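Local coordinates for protein PelD (Pseudomonas aeruginosa, PDB 4EU0) that binds the second messenger cyclic di-GMP and acts as its effector in pellicle formation, at residues L183-Y188 with L231-S235. Numbering follows the deposited sequence.
Sequences LPACLY and LPLTS. With C2E (9,9'-[(2R,3R,3aS,5S,7aR,9R,10R,10aS,12S,14aR)-3,5,10,12-tetrahydroxy-5,12-dioxidooctahydro-2H,7H-difuro[3,2-d:3',2'-j][1,3,7,9,2,8]tetraoxadiphosphacyclododecine-2,9-diyl]bis(2-amino-1,9-dihydro-6H-purin-6-one)), chain B.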
loop_
_atom_site.group_PDB
_atom_site.type_symbol
_atom_site.label_atom_id
_atom_site.label_comp_id
_atom_site.label_asym_id
_atom_site.label_seq_id
_atom_site.Cartn_x
_atom_site.Cartn_y
_atom_site.Cartn_z
ATOM N N LEU A 183 5.618 -8.243 6.261
ATOM C CA LEU A 183 5.914 -6.816 6.440
ATOM C C LEU A 183 5.040 -6.222 7.532
ATOM O O LEU A 183 3.861 -6.552 7.616
ATOM C CB LEU A 183 5.721 -6.039 5.128
ATOM C CG LEU A 183 6.663 -6.439 3.987
ATOM C CD1 LEU A 183 6.434 -5.502 2.811
ATOM C CD2 LEU A 183 8.119 -6.420 4.407
ATOM N N PRO A 184 5.624 -5.347 8.380
ATOM C CA PRO A 184 4.869 -4.776 9.491
ATOM C C PRO A 184 3.987 -3.592 9.112
ATOM O O PRO A 184 4.305 -2.832 8.194
ATOM C CB PRO A 184 5.972 -4.338 10.469
ATOM C CG PRO A 184 7.127 -3.987 9.583
ATOM C CD PRO A 184 7.045 -4.939 8.409
ATOM N N ALA A 185 2.864 -3.469 9.814
ATOM C CA ALA A 185 2.027 -2.278 9.752
ATOM C C ALA A 185 1.262 -2.188 11.060
ATOM O O ALA A 185 1.128 -3.187 11.766
ATOM C CB ALA A 185 1.056 -2.355 8.576
ATOM N N CYS A 186 0.758 -0.994 11.374
ATOM C CA CYS A 186 0.022 -0.773 12.609
ATOM C C CYS A 186 -1.268 -0.030 12.314
ATOM O O CYS A 186 -1.267 0.908 11.513
ATOM C CB CYS A 186 0.860 0.077 13.565
ATOM S SG CYS A 186 0.277 0.054 15.267
ATOM N N LEU A 187 -2.348 -0.453 12.963
ATOM C CA LEU A 187 -3.595 0.300 12.987
ATOM C C LEU A 187 -3.770 0.925 14.362
ATOM O O LEU A 187 -3.708 0.224 15.375
ATOM C CB LEU A 187 -4.803 -0.613 12.746
ATOM C CG LEU A 187 -5.670 -0.565 11.494
ATOM C CD1 LEU A 187 -6.904 -1.470 11.709
ATOM C CD2 LEU A 187 -6.079 0.856 11.089
ATOM N N TYR A 188 -3.990 2.233 14.399
ATOM C CA TYR A 188 -4.396 2.884 15.632
ATOM C C TYR A 188 -5.837 3.332 15.515
ATOM O O TYR A 188 -6.259 3.825 14.466
ATOM C CB TYR A 188 -3.538 4.115 15.907
ATOM C CG TYR A 188 -2.184 3.827 16.522
ATOM C CD1 TYR A 188 -2.062 3.574 17.880
ATOM C CD2 TYR A 188 -1.018 3.860 15.748
ATOM C CE1 TYR A 188 -0.809 3.321 18.462
ATOM C CE2 TYR A 188 0.244 3.608 16.318
ATOM C CZ TYR A 188 0.332 3.343 17.672
ATOM O OH TYR A 188 1.548 3.106 18.262
ATOM N N LEU A 231 -0.792 2.810 9.527
ATOM C CA LEU A 231 0.603 3.096 9.273
ATOM C C LEU A 231 1.212 1.958 8.454
ATOM O O LEU A 231 1.725 0.989 9.026
ATOM C CB LEU A 231 1.361 3.205 10.607
ATOM C CG LEU A 231 1.011 4.357 11.563
ATOM C CD1 LEU A 231 -0.380 4.198 12.183
ATOM C CD2 LEU A 231 2.085 4.369 12.653
ATOM N N PRO A 232 1.157 2.064 7.111
ATOM C CA PRO A 232 1.696 0.980 6.280
ATOM C C PRO A 232 3.212 0.900 6.355
ATOM O O PRO A 232 3.877 1.904 6.622
ATOM C CB PRO A 232 1.276 1.390 4.857
ATOM C CG PRO A 232 0.138 2.364 5.050
ATOM C CD PRO A 232 0.561 3.122 6.282
ATOM N N LEU A 233 3.747 -0.296 6.117
ATOM C CA LEU A 233 5.190 -0.497 6.003
ATOM C C LEU A 233 5.955 0.162 7.155
ATOM O O LEU A 233 6.946 0.828 6.942
ATOM C CB LEU A 233 5.696 0.029 4.652
ATOM C CG LEU A 233 5.020 -0.574 3.420
ATOM C CD1 LEU A 233 5.416 0.172 2.161
ATOM C CD2 LEU A 233 5.380 -2.044 3.293
ATOM N N THR A 234 5.473 -0.057 8.374
ATOM C CA THR A 234 6.008 0.593 9.556
ATOM C C THR A 234 6.252 -0.440 10.646
ATOM O O THR A 234 5.333 -1.170 11.018
ATOM C CB THR A 234 5.030 1.673 10.038
ATOM O OG1 THR A 234 4.965 2.697 9.044
ATOM C CG2 THR A 234 5.481 2.287 11.370
ATOM N N SER A 235 7.497 -0.486 11.134
ATOM C CA SER A 235 7.920 -1.419 12.188
ATOM C C SER A 235 7.286 -1.077 13.523
ATOM O O SER A 235 6.711 -0.003 13.678
ATOM C CB SER A 235 9.445 -1.400 12.346
ATOM O OG SER A 235 9.917 -0.176 12.892
HETATM P P1 C2E B . 10.416 11.745 13.982
HETATM O O2P C2E B . 10.822 11.945 15.426
HETATM O O1P C2E B . 9.349 12.629 13.389
HETATM O "O5'" C2E B . 9.988 10.223 13.760
HETATM C "C5'" C2E B . 10.765 9.134 14.255
HETATM C "C4'" C2E B . 10.266 7.809 13.689
HETATM O "O4'" C2E B . 8.977 7.488 14.239
HETATM C "C3'" C2E B . 10.087 7.773 12.176
HETATM O "O3'" C2E B . 11.258 7.394 11.443
HETATM C "C2'" C2E B . 9.013 6.729 12.009
HETATM O "O2'" C2E B . 9.608 5.434 12.142
HETATM C "C1'" C2E B . 8.132 6.962 13.218
HETATM N N9 C2E B . 7.055 7.943 12.901
HETATM C C8 C2E B . 6.945 9.192 13.387
HETATM N N7 C2E B . 5.838 9.810 12.900
HETATM C C5 C2E B . 5.227 8.921 12.097
HETATM C C6 C2E B . 4.020 8.914 11.256
HETATM O O6 C2E B . 3.232 10.008 11.205
HETATM N N1 C2E B . 3.726 7.794 10.557
HETATM C C2 C2E B . 4.511 6.683 10.578
HETATM N N2 C2E B . 4.134 5.620 9.834
HETATM N N3 C2E B . 5.644 6.624 11.333
HETATM C C4 C2E B . 6.035 7.690 12.088
HETATM P P11 C2E B . 11.447 7.900 9.926
HETATM O O21 C2E B . 12.692 7.250 9.342
HETATM O O11 C2E B . 10.154 7.820 9.140
HETATM O O5A C2E B . 11.805 9.448 10.143
HETATM C C5A C2E B . 12.931 9.829 10.932
HETATM C C4A C2E B . 12.940 11.338 11.063
HETATM O O4A C2E B . 12.932 11.952 9.773
HETATM C C3A C2E B . 11.678 11.857 11.722
HETATM O O3A C2E B . 11.772 11.863 13.131
HETATM C C2A C2E B . 11.532 13.252 11.173
HETATM O O2A C2E B . 12.401 14.157 11.870
HETATM C C1A C2E B . 12.029 13.062 9.756
HETATM N N91 C2E B . 10.878 12.795 8.850
HETATM C C81 C2E B . 10.534 11.618 8.295
HETATM N N71 C2E B . 9.435 11.744 7.508
HETATM C C51 C2E B . 9.056 13.036 7.558
HETATM C C61 C2E B . 7.980 13.868 6.966
HETATM O O61 C2E B . 7.050 13.333 6.134
HETATM N N11 C2E B . 7.945 15.183 7.278
HETATM C C21 C2E B . 8.857 15.753 8.107
HETATM N N21 C2E B . 8.760 17.079 8.375
HETATM N N31 C2E B . 9.869 15.048 8.677
HETATM C C41 C2E B . 10.012 13.719 8.443
#
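In the GGDEF domain of PelD, C186 and L231 form an antiparallel hydrogen-bonded pair where two strands of the sheet meet, and L231 and T234, in the turn that follows, line the cyclic di-GMP pocket. L231 N reaches C186 O at 2.8 Å, nearly in line with the carbonyl, and C186 N returns a longer bond of 3.2 Å to L231 O. Strand pairing then gives way to a turn: L233 has left-handed backbone angles (48°/47°), and T234 N bonds to P184 O at 3.0 Å, coming from above the carbonyl plane. The two methyls of L231 part company. L231 CD1 lies in the plane of the Y188 ring at its edge, 3.6 Å from Y188 CD2, while L231 CD2 packs 3.7 Å from N2 of one guanine of the ligand. At the other end, L183 and L233 run side by side, with CD1 of the first touching CD2 of the second. S235 follows as N-cap of helix 236-253, its OG bonded to G238 N. T234 OG1 lies beside its own backbone N (chi1 -66°) and donates to P232 O at 2.8 Å, a bond that probably holds the hydroxyl in that rotation; T234 OG1 also accepts a hydrogen bond from N2 of the guanine at 3.1 Å.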